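Local coordinates for protein OxyR (Porphyromonas gingivalis, PDB 3HO7) that probably binds DNA and regulates transcription in a redox-sensitive way as a LysR-family factor, represented here by its regulatory domain, at residues 83-93 and 152-163. Sequence-based numbering, arbitrary orientation.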
# COMPACT_ATOMS: atom_id res chain seq x y z
N GLU A 83 11.38 -9.12 -13.08
CA GLU A 83 10.20 -9.59 -12.39
C GLU A 83 9.00 -9.52 -13.31
O GLU A 83 8.68 -8.46 -13.85
CB GLU A 83 9.95 -8.77 -11.13
CG GLU A 83 8.76 -9.24 -10.32
CD GLU A 83 8.66 -8.53 -8.98
OE1 GLU A 83 9.07 -7.35 -8.90
OE2 GLU A 83 8.16 -9.14 -8.02
N GLU A 84 8.35 -10.66 -13.52
CA GLU A 84 7.19 -10.73 -14.38
C GLU A 84 5.95 -10.09 -13.78
O GLU A 84 5.67 -10.24 -12.60
CB GLU A 84 6.88 -12.18 -14.74
CG GLU A 84 7.77 -12.77 -15.81
CD GLU A 84 7.17 -14.01 -16.45
OE1 GLU A 84 5.94 -14.16 -16.42
OE2 GLU A 84 7.94 -14.82 -16.99
N PHE A 85 5.19 -9.41 -14.63
CA PHE A 85 3.85 -8.98 -14.29
C PHE A 85 2.92 -10.16 -14.51
O PHE A 85 3.03 -10.87 -15.52
CB PHE A 85 3.41 -7.83 -15.18
CG PHE A 85 4.06 -6.52 -14.85
CD1 PHE A 85 3.68 -5.81 -13.73
CD2 PHE A 85 5.04 -5.99 -15.68
CE1 PHE A 85 4.27 -4.60 -13.42
CE2 PHE A 85 5.63 -4.78 -15.38
CZ PHE A 85 5.24 -4.08 -14.25
N LEU A 86 2.01 -10.38 -13.58
CA LEU A 86 1.02 -11.44 -13.71
C LEU A 86 -0.38 -10.86 -13.62
O LEU A 86 -0.62 -9.90 -12.89
CB LEU A 86 1.22 -12.52 -12.64
CG LEU A 86 2.48 -13.38 -12.71
CD1 LEU A 86 2.47 -14.41 -11.60
CD2 LEU A 86 2.60 -14.05 -14.07
N GLY A 87 -1.29 -11.44 -14.39
CA GLY A 87 -2.69 -11.07 -14.31
C GLY A 87 -3.28 -11.52 -12.99
O GLY A 87 -3.04 -12.64 -12.53
N TYR A 88 -4.05 -10.63 -12.37
CA TYR A 88 -4.79 -10.98 -11.17
C TYR A 88 -6.24 -10.78 -11.56
O TYR A 88 -6.70 -9.65 -11.69
CB TYR A 88 -4.37 -10.07 -10.02
CG TYR A 88 -4.59 -10.64 -8.63
CD1 TYR A 88 -4.07 -11.88 -8.28
CD2 TYR A 88 -5.29 -9.92 -7.67
CE1 TYR A 88 -4.26 -12.40 -7.01
CE2 TYR A 88 -5.48 -10.43 -6.40
CZ TYR A 88 -4.97 -11.67 -6.07
OH TYR A 88 -5.16 -12.17 -4.81
N VAL A 89 -6.95 -11.88 -11.78
CA VAL A 89 -8.27 -11.84 -12.41
C VAL A 89 -9.37 -12.27 -11.45
O VAL A 89 -9.32 -13.36 -10.90
CB VAL A 89 -8.31 -12.77 -13.64
CG1 VAL A 89 -9.63 -12.61 -14.39
CG2 VAL A 89 -7.13 -12.49 -14.56
N SER A 90 -10.37 -11.42 -11.26
CA SER A 90 -11.47 -11.74 -10.36
C SER A 90 -12.27 -12.92 -10.91
O SER A 90 -12.30 -13.15 -12.12
CB SER A 90 -12.39 -10.54 -10.16
OG SER A 90 -13.58 -10.69 -10.91
N ARG A 91 -12.93 -13.65 -10.01
CA ARG A 91 -13.70 -14.82 -10.40
C ARG A 91 -14.93 -14.44 -11.23
O ARG A 91 -15.60 -15.31 -11.80
CB ARG A 91 -14.11 -15.61 -9.16
CG ARG A 91 -12.93 -16.00 -8.27
CD ARG A 91 -13.38 -16.54 -6.93
NE ARG A 91 -12.25 -16.78 -6.04
CZ ARG A 91 -11.56 -17.91 -6.00
NH1 ARG A 91 -11.89 -18.92 -6.80
NH2 ARG A 91 -10.54 -18.04 -5.17
N CYS A 92 -15.21 -13.14 -11.32
CA CYS A 92 -16.38 -12.66 -12.04
C CYS A 92 -16.06 -12.28 -13.49
O CYS A 92 -16.97 -12.06 -14.29
CB CYS A 92 -17.01 -11.46 -11.32
SG CYS A 92 -17.34 -11.75 -9.57
N GLU A 93 -14.78 -12.19 -13.81
CA GLU A 93 -14.37 -11.80 -15.16
C GLU A 93 -14.44 -12.99 -16.12
O GLU A 93 -14.03 -14.09 -15.77
CB GLU A 93 -12.95 -11.23 -15.15
CG GLU A 93 -12.64 -10.34 -13.95
CD GLU A 93 -13.64 -9.21 -13.79
OE1 GLU A 93 -13.92 -8.51 -14.79
OE2 GLU A 93 -14.14 -9.02 -12.66
N VAL A 152 -10.02 -7.00 -6.77
CA VAL A 152 -10.08 -8.20 -7.59
C VAL A 152 -10.58 -9.40 -6.79
O VAL A 152 -11.43 -10.16 -7.25
CB VAL A 152 -8.70 -8.53 -8.21
CG1 VAL A 152 -8.76 -9.85 -8.96
CG2 VAL A 152 -8.26 -7.40 -9.12
N GLU A 153 -10.06 -9.55 -5.57
CA GLU A 153 -10.46 -10.67 -4.72
C GLU A 153 -11.94 -10.62 -4.35
O GLU A 153 -12.53 -11.63 -3.97
CB GLU A 153 -9.58 -10.71 -3.47
CG GLU A 153 -8.10 -10.92 -3.78
CD GLU A 153 -7.20 -10.56 -2.62
OE1 GLU A 153 -7.72 -10.21 -1.54
OE2 GLU A 153 -5.96 -10.62 -2.79
N SER A 154 -12.51 -9.42 -4.45
CA SER A 154 -13.91 -9.18 -4.13
C SER A 154 -14.79 -9.36 -5.35
O SER A 154 -16.00 -9.14 -5.30
CB SER A 154 -14.09 -7.78 -3.54
OG SER A 154 -13.63 -6.79 -4.44
N GLY A 155 -14.18 -9.75 -6.46
CA GLY A 155 -14.90 -9.97 -7.70
C GLY A 155 -15.03 -8.76 -8.61
O GLY A 155 -15.76 -8.81 -9.60
N GLN A 156 -14.35 -7.67 -8.29
CA GLN A 156 -14.42 -6.52 -9.16
C GLN A 156 -13.14 -6.31 -9.95
O GLN A 156 -12.11 -5.91 -9.41
CB GLN A 156 -14.71 -5.26 -8.33
CG GLN A 156 -15.78 -5.47 -7.26
CD GLN A 156 -15.90 -4.28 -6.32
OE1 GLN A 156 -15.74 -3.13 -6.73
NE2 GLN A 156 -16.19 -4.56 -5.06
N GLY A 157 -13.23 -6.51 -11.26
CA GLY A 157 -12.13 -6.24 -12.16
C GLY A 157 -10.90 -7.13 -12.21
O GLY A 157 -10.87 -8.27 -11.74
N ILE A 158 -9.87 -6.55 -12.81
CA ILE A 158 -8.57 -7.14 -13.03
C ILE A 158 -7.46 -6.14 -12.75
O ILE A 158 -7.65 -4.93 -12.89
CB ILE A 158 -8.44 -7.61 -14.49
CG1 ILE A 158 -9.34 -8.82 -14.75
CG2 ILE A 158 -6.99 -7.90 -14.84
CD1 ILE A 158 -9.23 -9.38 -16.16
N THR A 159 -6.30 -6.67 -12.37
CA THR A 159 -5.11 -5.86 -12.12
C THR A 159 -3.88 -6.72 -12.37
O THR A 159 -3.99 -7.91 -12.66
CB THR A 159 -5.08 -5.33 -10.68
OG1 THR A 159 -4.09 -4.30 -10.57
CG2 THR A 159 -4.76 -6.45 -9.70
N PHE A 160 -2.70 -6.12 -12.25
CA PHE A 160 -1.45 -6.84 -12.47
C PHE A 160 -0.57 -6.84 -11.23
O PHE A 160 -0.34 -5.80 -10.62
CB PHE A 160 -0.71 -6.26 -13.68
CG PHE A 160 -1.48 -6.38 -14.96
CD1 PHE A 160 -1.89 -7.61 -15.42
CD2 PHE A 160 -1.78 -5.25 -15.71
CE1 PHE A 160 -2.61 -7.73 -16.61
CE2 PHE A 160 -2.50 -5.36 -16.89
CZ PHE A 160 -2.91 -6.60 -17.34
N ILE A 161 -0.09 -8.02 -10.84
CA ILE A 161 0.74 -8.14 -9.64
C ILE A 161 2.14 -8.65 -9.97
O ILE A 161 2.34 -9.34 -10.96
CB ILE A 161 0.09 -9.05 -8.59
CG1 ILE A 161 -0.08 -10.47 -9.13
CG2 ILE A 161 -1.26 -8.49 -8.16
CD1 ILE A 161 -0.52 -11.47 -8.07
N PRO A 162 3.11 -8.30 -9.12
CA PRO A 162 4.50 -8.68 -9.33
C PRO A 162 4.73 -10.13 -8.93
O PRO A 162 4.13 -10.61 -7.97
CB PRO A 162 5.28 -7.74 -8.40
CG PRO A 162 4.24 -6.86 -7.72
CD PRO A 162 2.94 -7.56 -7.86
N GLN A 163 5.62 -10.82 -9.65
CA GLN A 163 5.89 -12.23 -9.40
C GLN A 163 6.25 -12.51 -7.94
O GLN A 163 5.81 -13.50 -7.36
CB GLN A 163 7.01 -12.73 -10.31
CG GLN A 163 7.60 -14.07 -9.90
CD GLN A 163 6.58 -15.19 -9.86
OE1 GLN A 163 5.65 -15.22 -10.68
NE2 GLN A 163 6.74 -16.11 -8.92
O HOH W 1 -12.70 -12.51 -7.47
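L86 and Y88 pair with I161 and T159 in an antiparallel ladder inside the regulatory domain, which has the periplasmic-binding-protein fold of LysR-type regulators. The strand axes run 146° apart, and strand 177-178 pairs with the other edge of strand 75-89. Each hydrogen-bonded pair exchanges two backbone bonds: L86 N to I161 O and I161 N to L86 O both measure 2.8 Å. Beyond V89 the ladder gives way to one backbone bond, S90 N to G157 O at 3.2 Å, that runs nearly along the C=O axis. The edge of the F160 ring also meets a backbone oxygen, CD1 lying 3.6 Å from L86 O.

Apolar packing occupies both sheet faces. On the face shared by L86, T159 and I161, with CG anti to the backbone N (chi1 -155°), the Y88 ring reaches between I161 CD1, 3.6 Å from CD1, and V152 CG1, 3.7 Å from CD2, which comes from the helix end; M149 of helix 145-153 also touches it. On the face of F85 and F160, V89 and I158 lie side by side, CG1 to CD1 3.7 Å.

Polar contacts gather at the turn and the helix end. Helix 145-153 ends in a Schellman motif at G155, whose phi is positive, facing the S90-E93 type I turn. S90 OG accepts from C92 N in an ST turn, and E93 OE2 takes a weak bond from G157 N; E93 OE1 forms a salt bridge with R110. One water links R91 N to V152 O. Separately, Y88 OH donates to E153 OE2 at 2.7 Å, on the anti side and somewhat out of the plane of a carboxylate that R150 also engages, with ring and carboxylate planes 71° apart.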